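Local coordinates for protein CocE/NonD family hydrolase (Staphylococcus aureus subsp. aureus COL, PDB 3III) that probably hydrolyses ester or amide bonds, as an alpha/beta hydrolase of the CocE/NonD family related to X-Pro dipeptidyl-peptidases, at residues L354-A366 with T546-N560. Residues are numbered along the deposited sequence; the frame is centred on the assembly and turned at random.
Sequences LPNAEYTPLYLNA and TGGKYDSQLIIPIVN
E358 and I558 open an antiparallel pairing between strand 358-365 and strand 553-559, whose axes run at 150° to each other. The hydrogen-bonded pairs are E358-I558, T360-I556 and L362-L554, each with two backbone bonds. L364 N adds a bond to S552 O, beyond the last pair. E358 O takes two donors from opposite faces of its carbonyl plane: I558 N at 3.2 Å and T360 OG1 at 2.9 Å. The T360 hydroxyl can reach back because OG1 lies beside its own backbone N (chi1 -53°). At the far end, a water receives from G547 N and donates to L364 O and S552 O, bridging L364 to the loop 547-552. T546 OG1 there accepts A366 N at 2.9 Å.

Both strands belong to the antiparallel sheet of the C-terminal non-catalytic domain, a beta sandwich probably of the jelly-roll type, as in other members of the family. Strands 403-406 and 408-417 flank 553-559 on its other edge, while 370-372 pairs with 358-365.

On the face with Y359, P361 and Y363, the side chains of Y359 and P557 cross at about a right angle, with Y359 CE1 3.9 Å from P557 CB. I555 reaches both Y359 and P361: its CG2 meets Y359 CB and its CD1 meets P361 CB. Y363 and Q553 lie side by side, ring and amide planes 62° apart. Q553 NE2 donates to D551 O at 3.0 Å, which fixes the amide's rotation beside the ring. On the other face, L362 CD1 touches I556 CD1 at 3.9 Å. I558 CD1 packs on T360 at OG1 and CB. Near the C-terminus, V559 CG1 touches both L354 CD2, at 3.7 Å, and A357 CB.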
loop_
_atom_site.group_PDB
_atom_site.type_symbol
_atom_site.label_atom_id
_atom_site.label_comp_id
_atom_site.label_asym_id
_atom_site.label_seq_id
_atom_site.Cartn_x
_atom_site.Cartn_y
_atom_site.Cartn_z
ATOM N N LEU A 354 8.255 6.802 14.982
ATOM C CA LEU A 354 8.677 8.105 15.533
ATOM C C LEU A 354 9.492 7.965 16.807
ATOM O O LEU A 354 9.086 7.301 17.767
ATOM C CB LEU A 354 7.483 9.028 15.772
ATOM C CG LEU A 354 7.067 9.938 14.623
ATOM C CD1 LEU A 354 7.012 9.248 13.312
ATOM C CD2 LEU A 354 5.763 10.665 14.919
ATOM N N PRO A 355 10.673 8.591 16.835
ATOM C CA PRO A 355 11.535 8.361 18.003
ATOM C C PRO A 355 10.965 8.925 19.294
ATOM O O PRO A 355 11.308 8.437 20.332
ATOM C CB PRO A 355 12.835 9.078 17.650
ATOM C CG PRO A 355 12.547 9.891 16.525
ATOM C CD PRO A 355 11.332 9.429 15.836
ATOM N N ASN A 356 10.063 9.891 19.231
ATOM C CA ASN A 356 9.422 10.349 20.452
ATOM C C ASN A 356 8.073 9.666 20.824
ATOM O O ASN A 356 7.328 10.188 21.668
ATOM C CB ASN A 356 9.259 11.855 20.402
ATOM C CG ASN A 356 8.326 12.294 19.305
ATOM O OD1 ASN A 356 8.267 11.660 18.213
ATOM N ND2 ASN A 356 7.590 13.378 19.561
ATOM N N ALA A 357 7.759 8.506 20.247
ATOM C CA ALA A 357 6.453 7.905 20.518
ATOM C C ALA A 357 6.478 7.363 21.948
ATOM O O ALA A 357 7.471 6.793 22.357
ATOM C CB ALA A 357 6.112 6.796 19.485
ATOM N N GLU A 358 5.402 7.585 22.709
ATOM C CA GLU A 358 5.238 7.024 24.063
ATOM C C GLU A 358 4.115 6.046 24.001
ATOM O O GLU A 358 2.965 6.435 23.847
ATOM C CB GLU A 358 4.920 8.109 25.097
ATOM C CG GLU A 358 6.011 9.135 25.191
ATOM C CD GLU A 358 5.991 9.980 26.493
ATOM O OE1 GLU A 358 6.318 11.205 26.399
ATOM O OE2 GLU A 358 5.662 9.427 27.594
ATOM N N TYR A 359 4.444 4.770 24.034
ATOM C CA TYR A 359 3.447 3.727 23.805
ATOM C C TYR A 359 2.668 3.588 25.106
ATOM O O TYR A 359 3.239 3.174 26.098
ATOM C CB TYR A 359 4.121 2.430 23.355
ATOM C CG TYR A 359 4.794 2.597 22.007
ATOM C CD1 TYR A 359 4.033 2.839 20.875
ATOM C CD2 TYR A 359 6.185 2.593 21.888
ATOM C CE1 TYR A 359 4.614 3.037 19.630
ATOM C CE2 TYR A 359 6.796 2.761 20.657
ATOM C CZ TYR A 359 6.005 2.993 19.531
ATOM O OH TYR A 359 6.592 3.191 18.293
ATOM N N THR A 360 1.371 3.928 25.091
ATOM C CA THR A 360 0.629 4.179 26.327
ATOM C C THR A 360 -0.576 3.246 26.343
ATOM O O THR A 360 -1.338 3.208 25.387
ATOM C CB THR A 360 0.175 5.613 26.413
ATOM O OG1 THR A 360 1.318 6.455 26.228
ATOM C CG2 THR A 360 -0.497 5.953 27.752
ATOM N N PRO A 361 -0.724 2.458 27.415
ATOM C CA PRO A 361 -1.873 1.563 27.437
ATOM C C PRO A 361 -3.116 2.270 27.899
ATOM O O PRO A 361 -3.056 3.089 28.823
ATOM C CB PRO A 361 -1.462 0.504 28.484
ATOM C CG PRO A 361 -0.441 1.152 29.341
ATOM C CD PRO A 361 0.162 2.282 28.576
ATOM N N LEU A 362 -4.233 1.959 27.272
ATOM C CA LEU A 362 -5.562 2.264 27.797
ATOM C C LEU A 362 -6.320 0.926 28.024
ATOM O O LEU A 362 -6.540 0.151 27.075
ATOM C CB LEU A 362 -6.318 3.149 26.826
ATOM C CG LEU A 362 -5.820 4.600 26.685
ATOM C CD1 LEU A 362 -6.584 5.266 25.473
ATOM C CD2 LEU A 362 -6.034 5.355 27.989
ATOM N N TYR A 363 -6.695 0.656 29.271
ATOM C CA TYR A 363 -7.303 -0.625 29.651
ATOM C C TYR A 363 -8.810 -0.647 29.405
ATOM O O TYR A 363 -9.506 0.310 29.715
ATOM C CB TYR A 363 -6.996 -0.938 31.107
ATOM C CG TYR A 363 -5.507 -0.996 31.378
ATOM C CD1 TYR A 363 -4.783 -2.141 31.120
ATOM C CD2 TYR A 363 -4.819 0.118 31.828
ATOM C CE1 TYR A 363 -3.397 -2.189 31.346
ATOM C CE2 TYR A 363 -3.463 0.084 32.038
ATOM C CZ TYR A 363 -2.758 -1.058 31.802
ATOM O OH TYR A 363 -1.412 -1.089 32.031
ATOM N N LEU A 364 -9.284 -1.729 28.783
ATOM C CA LEU A 364 -10.701 -1.881 28.435
ATOM C C LEU A 364 -11.473 -2.330 29.657
ATOM O O LEU A 364 -10.970 -3.144 30.428
ATOM C CB LEU A 364 -10.888 -2.986 27.400
ATOM C CG LEU A 364 -10.702 -2.636 25.946
ATOM C CD1 LEU A 364 -9.287 -2.171 25.680
ATOM C CD2 LEU A 364 -11.096 -3.843 25.125
ATOM N N ASN A 365 -12.705 -1.831 29.801
ATOM C CA ASN A 365 -13.628 -2.284 30.841
ATOM C C ASN A 365 -14.920 -2.722 30.121
ATOM O O ASN A 365 -15.643 -1.874 29.586
ATOM C CB ASN A 365 -13.924 -1.141 31.832
ATOM C CG ASN A 365 -14.828 -1.579 32.972
ATOM O OD1 ASN A 365 -15.374 -2.663 32.913
ATOM N ND2 ASN A 365 -14.898 -0.796 34.044
ATOM N N ALA A 366 -15.227 -4.028 30.139
ATOM C CA ALA A 366 -16.420 -4.615 29.462
ATOM C C ALA A 366 -17.785 -4.166 30.049
ATOM O O ALA A 366 -18.811 -4.197 29.335
ATOM C CB ALA A 366 -16.352 -6.202 29.482
ATOM N N THR A 546 -12.315 -8.607 30.292
ATOM C CA THR A 546 -11.518 -7.477 30.730
ATOM C C THR A 546 -11.386 -7.509 32.241
ATOM O O THR A 546 -12.263 -8.066 32.952
ATOM C CB THR A 546 -12.192 -6.183 30.338
ATOM O OG1 THR A 546 -13.444 -6.067 31.026
ATOM C CG2 THR A 546 -12.400 -6.114 28.798
ATOM N N GLY A 547 -10.296 -6.924 32.736
ATOM C CA GLY A 547 -10.110 -6.770 34.183
ATOM C C GLY A 547 -9.411 -7.945 34.830
ATOM O O GLY A 547 -9.442 -9.069 34.320
ATOM N N GLY A 548 -8.803 -7.692 35.990
ATOM C CA GLY A 548 -8.101 -8.766 36.740
ATOM C C GLY A 548 -6.959 -9.310 35.890
ATOM O O GLY A 548 -6.247 -8.540 35.279
ATOM N N LYS A 549 -6.823 -10.629 35.785
ATOM C CA LYS A 549 -5.817 -11.226 34.890
ATOM C C LYS A 549 -6.062 -10.954 33.411
ATOM O O LYS A 549 -5.162 -11.132 32.593
ATOM C CB LYS A 549 -5.714 -12.742 35.102
ATOM C CG LYS A 549 -6.970 -13.558 34.720
ATOM C CD LYS A 549 -6.749 -15.100 34.913
ATOM C CE LYS A 549 -7.805 -15.735 35.837
ATOM N NZ LYS A 549 -7.356 -16.996 36.570
ATOM N N TYR A 550 -7.274 -10.526 33.050
ATOM C CA TYR A 550 -7.603 -10.325 31.632
ATOM C C TYR A 550 -7.270 -8.887 31.242
ATOM O O TYR A 550 -8.171 -8.091 31.074
ATOM C CB TYR A 550 -9.096 -10.619 31.378
ATOM C CG TYR A 550 -9.469 -12.004 31.768
ATOM C CD1 TYR A 550 -8.789 -13.089 31.238
ATOM C CD2 TYR A 550 -10.477 -12.251 32.694
ATOM C CE1 TYR A 550 -9.106 -14.388 31.600
ATOM C CE2 TYR A 550 -10.795 -13.548 33.074
ATOM C CZ TYR A 550 -10.087 -14.613 32.495
ATOM O OH TYR A 550 -10.329 -15.922 32.810
ATOM N N ASP A 551 -5.984 -8.590 31.091
ATOM C CA ASP A 551 -5.499 -7.207 30.881
ATOM C C ASP A 551 -5.674 -6.743 29.442
ATOM O O ASP A 551 -4.744 -6.300 28.781
ATOM C CB ASP A 551 -4.042 -7.062 31.344
ATOM C CG ASP A 551 -3.058 -7.909 30.523
ATOM O OD1 ASP A 551 -3.460 -8.859 29.805
ATOM O OD2 ASP A 551 -1.860 -7.593 30.587
ATOM N N SER A 552 -6.901 -6.825 28.964
ATOM C CA SER A 552 -7.262 -6.298 27.670
ATOM C C SER A 552 -6.956 -4.802 27.669
ATOM O O SER A 552 -7.332 -4.089 28.578
ATOM C CB SER A 552 -8.746 -6.553 27.422
ATOM O OG SER A 552 -8.943 -7.943 27.358
ATOM N N GLN A 553 -6.252 -4.346 26.654
ATOM C CA GLN A 553 -5.797 -2.954 26.591
ATOM C C GLN A 553 -5.477 -2.598 25.155
ATOM O O GLN A 553 -5.208 -3.507 24.357
ATOM C CB GLN A 553 -4.531 -2.826 27.415
ATOM C CG GLN A 553 -3.408 -3.737 26.924
ATOM C CD GLN A 553 -2.251 -3.734 27.866
ATOM O OE1 GLN A 553 -1.342 -2.885 27.759
ATOM N NE2 GLN A 553 -2.255 -4.664 28.801
ATOM N N LEU A 554 -5.519 -1.294 24.868
ATOM C CA LEU A 554 -5.102 -0.709 23.609
ATOM C C LEU A 554 -3.811 0.072 23.822
ATOM O O LEU A 554 -3.754 0.954 24.652
ATOM C CB LEU A 554 -6.213 0.190 23.033
ATOM C CG LEU A 554 -5.854 0.862 21.685
ATOM C CD1 LEU A 554 -5.830 -0.146 20.469
ATOM C CD2 LEU A 554 -6.848 2.030 21.552
ATOM N N ILE A 555 -2.739 -0.295 23.134
ATOM C CA ILE A 555 -1.497 0.470 23.176
ATOM C C ILE A 555 -1.591 1.570 22.076
ATOM O O ILE A 555 -1.773 1.244 20.912
ATOM C CB ILE A 555 -0.276 -0.407 22.888
ATOM C CG1 ILE A 555 -0.152 -1.561 23.879
ATOM C CG2 ILE A 555 1.020 0.420 22.854
ATOM C CD1 ILE A 555 -0.001 -1.147 25.287
ATOM N N ILE A 556 -1.439 2.822 22.463
ATOM C CA ILE A 556 -1.536 3.937 21.548
ATOM C C ILE A 556 -0.208 4.695 21.455
ATOM O O ILE A 556 0.474 4.858 22.450
ATOM C CB ILE A 556 -2.675 4.899 21.917
ATOM C CG1 ILE A 556 -2.461 5.566 23.284
ATOM C CG2 ILE A 556 -4.011 4.189 21.784
ATOM C CD1 ILE A 556 -3.524 6.635 23.576
ATOM N N PRO A 557 0.176 5.135 20.243
ATOM C CA PRO A 557 1.484 5.780 20.015
ATOM C C PRO A 557 1.391 7.286 20.154
ATOM O O PRO A 557 1.174 8.016 19.165
ATOM C CB PRO A 557 1.777 5.423 18.547
ATOM C CG PRO A 557 0.333 5.305 17.909
ATOM C CD PRO A 557 -0.429 4.640 19.001
ATOM N N ILE A 558 1.534 7.780 21.375
ATOM C CA ILE A 558 1.363 9.197 21.640
ATOM C C ILE A 558 2.656 9.898 21.226
ATOM O O ILE A 558 3.775 9.524 21.671
ATOM C CB ILE A 558 1.063 9.513 23.132
ATOM C CG1 ILE A 558 -0.234 8.816 23.578
ATOM C CG2 ILE A 558 0.992 11.072 23.352
ATOM C CD1 ILE A 558 -0.686 9.121 24.910
ATOM N N VAL A 559 2.523 10.909 20.384
ATOM C CA VAL A 559 3.680 11.692 19.931
ATOM C C VAL A 559 3.493 13.211 20.112
ATOM O O VAL A 559 2.406 13.661 20.311
ATOM C CB VAL A 559 3.982 11.357 18.446
ATOM C CG1 VAL A 559 4.348 9.921 18.282
ATOM C CG2 VAL A 559 2.820 11.654 17.551
ATOM N N ASN A 560 4.546 13.991 19.975
ATOM C CA ASN A 560 4.399 15.479 19.782
ATOM C C ASN A 560 3.704 16.271 20.930
ATOM O O ASN A 560 3.728 15.793 22.073
ATOM C CB ASN A 560 3.657 15.808 18.482
ATOM C CG ASN A 560 4.361 15.256 17.233
ATOM O OD1 ASN A 560 5.607 15.241 17.190
ATOM N ND2 ASN A 560 3.559 14.813 16.191
HETATM O O HOH W 1 -8.858 -4.599 30.920
#